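Local coordinates for centrosomal protein of 104 kDa (Homo sapiens, PDB 5LPH) that is required for ciliogenesis and ciliary-tip integrity and carries the tubulin-binding TOG domain described here, at residues R38-S41 against S42-V46; D103-T106 against S107-Q110. One frame throughout, in Å; residues are numbered along the deposited sequence.

Contact 1 of 2, residues R38-S41 against S42-V46; sequences REAS and SAIDV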
loop_
_atom_site.group_PDB
_atom_site.type_symbol
_atom_site.label_atom_id
_atom_site.label_comp_id
_atom_site.label_asym_id
_atom_site.label_seq_id
_atom_site.Cartn_x
_atom_site.Cartn_y
_atom_site.Cartn_z
ATOM N N ARG A 38 24.257 -11.257 -4.027
ATOM C CA ARG A 38 23.495 -11.822 -5.156
ATOM C C ARG A 38 22.126 -11.157 -5.302
ATOM O O ARG A 38 21.676 -10.872 -6.419
ATOM C CB ARG A 38 23.338 -13.345 -5.007
ATOM C CG ARG A 38 24.651 -14.119 -4.849
ATOM C CD ARG A 38 25.588 -14.019 -6.057
ATOM N NE ARG A 38 27.000 -14.154 -5.680
ATOM C CZ ARG A 38 28.035 -14.032 -6.518
ATOM N NH1 ARG A 38 27.853 -13.780 -7.818
ATOM N NH2 ARG A 38 29.277 -14.169 -6.049
ATOM N N GLU A 39 21.496 -10.895 -4.161
ATOM C CA GLU A 39 20.219 -10.180 -4.071
ATOM C C GLU A 39 20.302 -8.768 -4.671
ATOM O O GLU A 39 19.455 -8.381 -5.483
ATOM C CB GLU A 39 19.809 -10.108 -2.592
ATOM C CG GLU A 39 18.403 -9.629 -2.284
ATOM C CD GLU A 39 18.154 -9.566 -0.782
ATOM O OE1 GLU A 39 17.325 -10.353 -0.285
ATOM O OE2 GLU A 39 18.809 -8.755 -0.090
ATOM N N ALA A 40 21.343 -8.020 -4.293
ATOM C CA ALA A 40 21.534 -6.624 -4.724
ATOM C C ALA A 40 22.501 -6.456 -5.908
ATOM O O ALA A 40 22.973 -5.342 -6.169
ATOM C CB ALA A 40 22.012 -5.796 -3.542
ATOM N N SER A 41 22.756 -7.541 -6.641
ATOM C CA SER A 41 23.767 -7.573 -7.709
ATOM C C SER A 41 23.623 -6.420 -8.707
ATOM O O SER A 41 24.591 -5.719 -9.006
ATOM C CB SER A 41 23.691 -8.909 -8.458
ATOM O OG SER A 41 24.730 -9.022 -9.410
ATOM N N SER A 42 22.406 -6.218 -9.196
ATOM C CA SER A 42 22.134 -5.182 -10.196
ATOM C C SER A 42 22.212 -3.752 -9.649
ATOM O O SER A 42 22.709 -2.840 -10.324
ATOM C CB SER A 42 20.771 -5.418 -10.837
ATOM O OG SER A 42 20.673 -4.648 -12.022
ATOM N N ALA A 43 21.731 -3.555 -8.426
ATOM C CA ALA A 43 21.816 -2.242 -7.774
ATOM C C ALA A 43 23.260 -1.770 -7.558
ATOM O O ALA A 43 23.539 -0.566 -7.649
ATOM C CB ALA A 43 21.074 -2.268 -6.448
ATOM N N ILE A 44 24.160 -2.718 -7.277
ATOM C CA ILE A 44 25.595 -2.428 -7.129
ATOM C C ILE A 44 26.192 -1.855 -8.418
ATOM O O ILE A 44 26.964 -0.896 -8.362
ATOM C CB ILE A 44 26.386 -3.675 -6.644
ATOM C CG1 ILE A 44 26.033 -3.984 -5.183
ATOM C CG2 ILE A 44 27.892 -3.463 -6.758
ATOM C CD1 ILE A 44 26.278 -5.419 -4.765
ATOM N N ASP A 45 25.835 -2.433 -9.568
ATOM C CA ASP A 45 26.284 -1.911 -10.871
ATOM C C ASP A 45 25.798 -0.489 -11.137
ATOM O O ASP A 45 26.545 0.336 -11.655
ATOM C CB ASP A 45 25.825 -2.824 -12.012
ATOM C CG ASP A 45 26.621 -4.110 -12.088
ATOM O OD1 ASP A 45 27.864 -4.059 -11.943
ATOM O OD2 ASP A 45 26.017 -5.178 -12.301
ATOM N N VAL A 46 24.558 -0.202 -10.755
ATOM C CA VAL A 46 23.919 1.081 -11.059
ATOM C C VAL A 46 24.280 2.167 -10.044
ATOM O O VAL A 46 24.588 3.296 -10.422
ATOM C CB VAL A 46 22.382 0.907 -11.124
ATOM C CG1 VAL A 46 21.672 2.242 -11.332
ATOM C CG2 VAL A 46 22.007 -0.080 -12.225
HETATM O O HOH W 1 19.488 -5.933 -7.301
HETATM O O HOH W 2 25.999 -7.747 -11.571
#
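A40 and I44 meet across the first turn of a short helix in the HEAT-repeat TOG domain, where the chain leaves helix 34-39, breaks its helical course at A40 and at once winds into helix 41-47. A40 occupies the N-cap position of the second helix but, being an alanine, offers no side-chain acceptor; its carbonyl accepts the first i to i+4 bond, as at any N-cap. I44 N donates to A40 O over 3.1 Å, and the nitrogen lies close to the line of the C=O bond (171° at the oxygen). The side chain of I44 folds back over the same carbonyl: CG1 lies anti to its own carbonyl carbon (chi1 -70°), which directs the chain toward the preceding turn and leaves CD1 3.6 Å from A40 O. The terminal methyl CD1 then comes within 4.5 Å of A40 CB, a loose apolar touch.

The next shell is the packing beneath this turn. Helix 49-56 receives A40 on V52 and Y56, and I44 on E49 and V52, while F95 of helix 83-100 also meets A40. E39 reaches Y56 OH with its carboxylate, so E39 and A40, neighbours at the break, share Y56.

Water takes up part of the polar edge. One molecule donates to E39 O and makes a weak, 3.5 Å approach to A43 N, spanning the interruption between the two helices. On the exposed side a second water joins the side chains of S41 and D45, lying 2.8 Å from S41 OG and donating to D45 OD2 over 2.7 Å.

Contact 2 of 2, residues D103-T106 against S107-Q110; sequences DIVT and SVFQ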
loop_
_atom_site.group_PDB
_atom_site.type_symbol
_atom_site.label_atom_id
_atom_site.label_comp_id
_atom_site.label_asym_id
_atom_site.label_seq_id
_atom_site.Cartn_x
_atom_site.Cartn_y
_atom_site.Cartn_z
ATOM N N ASP A 103 12.391 -1.293 7.635
ATOM C CA ASP A 103 13.478 -1.001 8.583
ATOM C C ASP A 103 12.999 -0.993 10.037
ATOM O O ASP A 103 11.873 -0.597 10.324
ATOM C CB ASP A 103 14.186 0.327 8.273
ATOM C CG ASP A 103 15.617 0.355 8.792
ATOM O OD1 ASP A 103 16.512 -0.140 8.067
ATOM O OD2 ASP A 103 15.855 0.854 9.918
ATOM N N ILE A 104 13.877 -1.434 10.935
ATOM C CA ILE A 104 13.592 -1.481 12.379
ATOM C C ILE A 104 13.754 -0.127 13.099
ATOM O O ILE A 104 13.473 -0.035 14.293
ATOM C CB ILE A 104 14.432 -2.581 13.090
ATOM C CG1 ILE A 104 15.948 -2.302 13.002
ATOM C CG2 ILE A 104 14.117 -3.946 12.488
ATOM C CD1 ILE A 104 16.809 -3.278 13.784
ATOM N N VAL A 105 14.220 0.901 12.383
ATOM C CA VAL A 105 14.393 2.249 12.921
ATOM C C VAL A 105 13.518 3.220 12.133
ATOM O O VAL A 105 13.554 3.250 10.898
ATOM C CB VAL A 105 15.879 2.691 12.872
ATOM C CG1 VAL A 105 16.047 4.140 13.321
ATOM C CG2 VAL A 105 16.728 1.763 13.737
ATOM N N THR A 106 12.759 4.024 12.870
ATOM C CA THR A 106 11.741 4.908 12.316
ATOM C C THR A 106 12.296 5.905 11.304
ATOM O O THR A 106 11.699 6.089 10.248
ATOM C CB THR A 106 10.981 5.633 13.456
ATOM O OG1 THR A 106 10.127 4.687 14.112
ATOM C CG2 THR A 106 10.117 6.777 12.944
ATOM N N SER A 107 13.418 6.550 11.629
ATOM C CA SER A 107 14.048 7.546 10.737
ATOM C C SER A 107 14.412 7.011 9.358
ATOM O O SER A 107 14.345 7.748 8.380
ATOM C CB SER A 107 15.317 8.113 11.369
ATOM O OG SER A 107 14.987 8.946 12.452
ATOM N N VAL A 108 14.811 5.743 9.297
ATOM C CA VAL A 108 15.160 5.092 8.036
ATOM C C VAL A 108 13.877 4.813 7.245
ATOM O O VAL A 108 13.834 5.066 6.045
ATOM C CB VAL A 108 15.938 3.773 8.260
ATOM C CG1 VAL A 108 16.257 3.097 6.930
ATOM C CG2 VAL A 108 17.218 4.032 9.050
ATOM N N PHE A 109 12.859 4.281 7.929
ATOM C CA PHE A 109 11.517 4.062 7.360
ATOM C C PHE A 109 10.952 5.348 6.753
ATOM O O PHE A 109 10.488 5.340 5.613
ATOM C CB PHE A 109 10.571 3.488 8.437
ATOM C CG PHE A 109 9.104 3.525 8.078
ATOM C CD1 PHE A 109 8.574 2.636 7.147
ATOM C CD2 PHE A 109 8.244 4.422 8.703
ATOM C CE1 PHE A 109 7.224 2.658 6.829
ATOM C CE2 PHE A 109 6.888 4.446 8.393
ATOM C CZ PHE A 109 6.379 3.563 7.452
ATOM N N GLN A 110 11.042 6.446 7.501
ATOM C CA GLN A 110 10.561 7.759 7.043
ATOM C C GLN A 110 11.336 8.327 5.848
ATOM O O GLN A 110 10.739 8.912 4.937
ATOM C CB GLN A 110 10.567 8.767 8.200
ATOM C CG GLN A 110 9.288 8.728 9.035
ATOM C CD GLN A 110 9.447 9.255 10.454
ATOM O OE1 GLN A 110 8.750 8.816 11.381
ATOM N NE2 GLN A 110 10.367 10.192 10.637
#
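V105 O is gripped by two backbone N-H groups of the helix that starts just after it. F109 N donates over 3.2 Å, nearly straight at 173° and in the carbonyl plane, whereas V108 N makes a weak, more bent bond to the same oxygen. One residue on, T106 O accepts a hydrogen bond from Q110 N, 2.8 Å away, and the regular helical pattern is under way.

The approach to the helix is shaped by D103. Its OD2 accepts from V105 N over 3.0 Å, on the anti side of the carboxylate and 25° out of its plane, while OD1 is held by a salt bridge to R63 of helix 60-76. Both oxygens are engaged, which should restrict the rotation of the carboxylate, and its negative charge is probably eased by the arginine. CG stands opposite the backbone N about the first torsion (chi1 -155°), bringing the group over V108. The two side chains cross at about a right angle, with D103 CG 3.4 Å from V108 CG1. V105 makes an apolar contact of its own, CB lying 4.3 Å from V108 CG2.

F109 departs from this cluster. Its CB passes 3.4 Å from T106 O, but the ring extends to L156 and T159 of helix 154-169 and makes a cation-pi contact with R148. V108 instead packs on L67, so consecutive residues serve different neighbouring helices. The bond from V105 N to D103 OD2 defines an Asx turn, set here immediately before the start of a helix in a stacked helical-repeat fold.

In the fold
Both contacts illustrate how an all-helical solenoid redirects its chain: each lies at the beginning of a helix, and both belong to the TOG domain. Contact 1 comes first along the chain, at the junction of helices 34-39 and 41-47 near the N-terminal end of the array; contact 2 follows at the turn from helix 83-100 into helix 106-126. Their centres are 22 Å apart and their nearest atoms about 12 Å, so they do not touch. Helix 83-100 connects them structurally, packing against residues of contact 1 before the chain enters contact 2. The pair thus marks two of the helix starts in the N-terminal part of the tubulin-binding domain.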